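Local coordinates for DegV family protein (Eubacterium eligens, PDB 3FDJ) that is of unknown function but, as a DegV family member, probably binds fatty acids, at residues 126-131 / 144-149. Sequence-based numbering, arbitrary orientation.
Sequences LEQLQQ and GAIDAY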
loop_
_atom_site.group_PDB
_atom_site.type_symbol
_atom_site.label_atom_id
_atom_site.label_comp_id
_atom_site.label_asym_id
_atom_site.label_seq_id
_atom_site.Cartn_x
_atom_site.Cartn_y
_atom_site.Cartn_z
ATOM N N LEU A 126 -8.098 -0.307 6.050
ATOM C CA LEU A 126 -8.748 -1.600 6.308
ATOM C C LEU A 126 -8.961 -1.821 7.796
ATOM O O LEU A 126 -10.039 -2.264 8.212
ATOM C CB LEU A 126 -7.924 -2.735 5.718
ATOM C CG LEU A 126 -7.997 -2.840 4.209
ATOM C CD1 LEU A 126 -6.825 -3.657 3.690
ATOM C CD2 LEU A 126 -9.332 -3.471 3.785
ATOM N N GLU A 127 -7.949 -1.481 8.599
ATOM C CA GLU A 127 -8.070 -1.634 10.035
ATOM C C GLU A 127 -9.121 -0.706 10.654
ATOM O O GLU A 127 -9.747 -1.051 11.658
ATOM C CB GLU A 127 -6.734 -1.458 10.731
ATOM C CG GLU A 127 -5.724 -2.573 10.433
ATOM C CD GLU A 127 -4.434 -2.377 11.190
ATOM O OE1 GLU A 127 -4.495 -1.799 12.305
ATOM O OE2 GLU A 127 -3.370 -2.803 10.698
ATOM N N GLN A 128 -9.281 0.482 10.091
ATOM C CA GLN A 128 -10.284 1.399 10.592
ATOM C C GLN A 128 -11.691 0.938 10.220
ATOM O O GLN A 128 -12.617 1.089 11.025
ATOM C CB GLN A 128 -10.035 2.828 10.119
ATOM C CG GLN A 128 -10.951 3.845 10.768
ATOM C CD GLN A 128 -10.768 3.998 12.268
ATOM O OE1 GLN A 128 -9.759 3.589 12.854
ATOM N NE2 GLN A 128 -11.767 4.592 12.901
ATOM N N LEU A 129 -11.841 0.370 9.024
ATOM C CA LEU A 129 -13.100 -0.216 8.594
ATOM C C LEU A 129 -13.452 -1.341 9.576
ATOM O O LEU A 129 -14.593 -1.410 10.085
ATOM C CB LEU A 129 -13.014 -0.751 7.177
ATOM C CG LEU A 129 -12.949 0.310 6.065
ATOM C CD1 LEU A 129 -12.567 -0.356 4.733
ATOM C CD2 LEU A 129 -14.277 1.099 6.019
ATOM N N GLN A 130 -12.459 -2.176 9.891
ATOM C CA GLN A 130 -12.669 -3.256 10.837
ATOM C C GLN A 130 -13.111 -2.742 12.201
ATOM O O GLN A 130 -14.092 -3.234 12.766
ATOM C CB GLN A 130 -11.392 -4.081 10.998
ATOM C CG GLN A 130 -11.470 -5.063 12.166
ATOM C CD GLN A 130 -10.253 -5.952 12.239
ATOM O OE1 GLN A 130 -9.269 -5.730 11.530
ATOM N NE2 GLN A 130 -10.326 -6.976 13.074
ATOM N N GLN A 131 -12.400 -1.745 12.721
ATOM C CA GLN A 131 -12.749 -1.147 14.009
ATOM C C GLN A 131 -14.200 -0.616 14.038
ATOM O O GLN A 131 -14.939 -0.840 15.010
ATOM C CB GLN A 131 -11.780 -0.023 14.373
ATOM C CG GLN A 131 -11.993 0.487 15.782
ATOM C CD GLN A 131 -11.039 1.584 16.141
ATOM O OE1 GLN A 131 -9.815 1.412 16.055
ATOM N NE2 GLN A 131 -11.585 2.742 16.526
ATOM N N GLY A 144 -19.556 6.951 4.986
ATOM C CA GLY A 144 -19.309 8.403 5.154
ATOM C C GLY A 144 -18.031 8.705 5.917
ATOM O O GLY A 144 -17.231 9.549 5.523
ATOM N N ALA A 145 -17.835 7.982 7.002
ATOM C CA ALA A 145 -16.818 8.338 7.985
ATOM C C ALA A 145 -15.409 7.986 7.561
ATOM O O ALA A 145 -14.454 8.657 7.986
ATOM C CB ALA A 145 -17.148 7.718 9.337
ATOM N N ILE A 146 -15.253 6.946 6.742
ATOM C CA ILE A 146 -13.927 6.467 6.382
ATOM C C ILE A 146 -13.156 7.541 5.597
ATOM O O ILE A 146 -11.949 7.714 5.795
ATOM C CB ILE A 146 -13.972 5.109 5.626
ATOM C CG1 ILE A 146 -12.562 4.519 5.528
ATOM C CG2 ILE A 146 -14.644 5.212 4.241
ATOM C CD1 ILE A 146 -11.944 4.118 6.927
ATOM N N ASP A 147 -13.856 8.272 4.726
ATOM C CA ASP A 147 -13.195 9.349 3.954
ATOM C C ASP A 147 -12.692 10.493 4.831
ATOM O O ASP A 147 -11.635 11.069 4.564
ATOM C CB ASP A 147 -14.094 9.856 2.862
ATOM C CG ASP A 147 -14.530 8.750 1.948
ATOM O OD1 ASP A 147 -13.834 8.515 0.928
ATOM O OD2 ASP A 147 -15.508 8.057 2.299
ATOM N N ALA A 148 -13.413 10.793 5.902
ATOM C CA ALA A 148 -12.959 11.792 6.855
ATOM C C ALA A 148 -11.704 11.319 7.602
ATOM O O ALA A 148 -10.753 12.085 7.795
ATOM C CB ALA A 148 -14.085 12.109 7.844
ATOM N N TYR A 149 -11.730 10.057 8.028
ATOM C CA TYR A 149 -10.607 9.408 8.716
ATOM C C TYR A 149 -9.333 9.423 7.857
ATOM O O TYR A 149 -8.222 9.719 8.357
ATOM C CB TYR A 149 -11.000 7.977 9.110
ATOM C CG TYR A 149 -9.863 7.196 9.716
ATOM C CD1 TYR A 149 -9.588 7.290 11.076
ATOM C CD2 TYR A 149 -9.027 6.412 8.929
ATOM C CE1 TYR A 149 -8.509 6.595 11.641
ATOM C CE2 TYR A 149 -7.965 5.703 9.475
ATOM C CZ TYR A 149 -7.715 5.787 10.830
ATOM O OH TYR A 149 -6.660 5.103 11.398
#
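Gln128 lies over one face of the Tyr149 ring, and its whole side chain takes part. CG sits almost exactly above the ring centre, 3.5 Å from the centroid and nearly on the normal, a CH-pi contact. CB lies over the same face, above Tyr149 CE2 at 3.6 Å. The first torsion puts CG anti to the backbone N and beside the carbonyl carbon (chi1 -172°). A bend at chi2 then lays the amide nearly parallel to the ring over its CE1 edge, the two planes 11° apart. OE1 ends up 3.5 Å from Tyr149 CE1, overhanging the CE1–CZ edge rather than bonding to the phenol. The hydroxyl has its own partner: Tyr149 OH is hydrogen-bonded to Glu276 in strand 271-276 of the second sheet. An alanine at Tyr149 would take away the surface on which Gln128 lies, and would probably leave that amide free to turn and Glu276 without this partner. The two segments belong to consecutive helices, 120-134 and 139-150, joined by a short connection into a helical hairpin; the segment axes run 138° apart in direction. At closest approach they are 10.6 Å from each other. The hairpin packs beside the first of the protein's two sheets, on strands 77-82 and 109-114. Ile146 CD1 also reaches Gln128 CB, at 3.9 Å, beside the stacked pair. The residue after Gln128, Leu129, meets Ile146 on the buried side, CD2 against Ile146 CG1 at 3.9 Å, the two side chains crossing at about a right angle. Phe79, Val81 and Ile113 of the sheet touch Leu129, and Ile113 also touches Ile146.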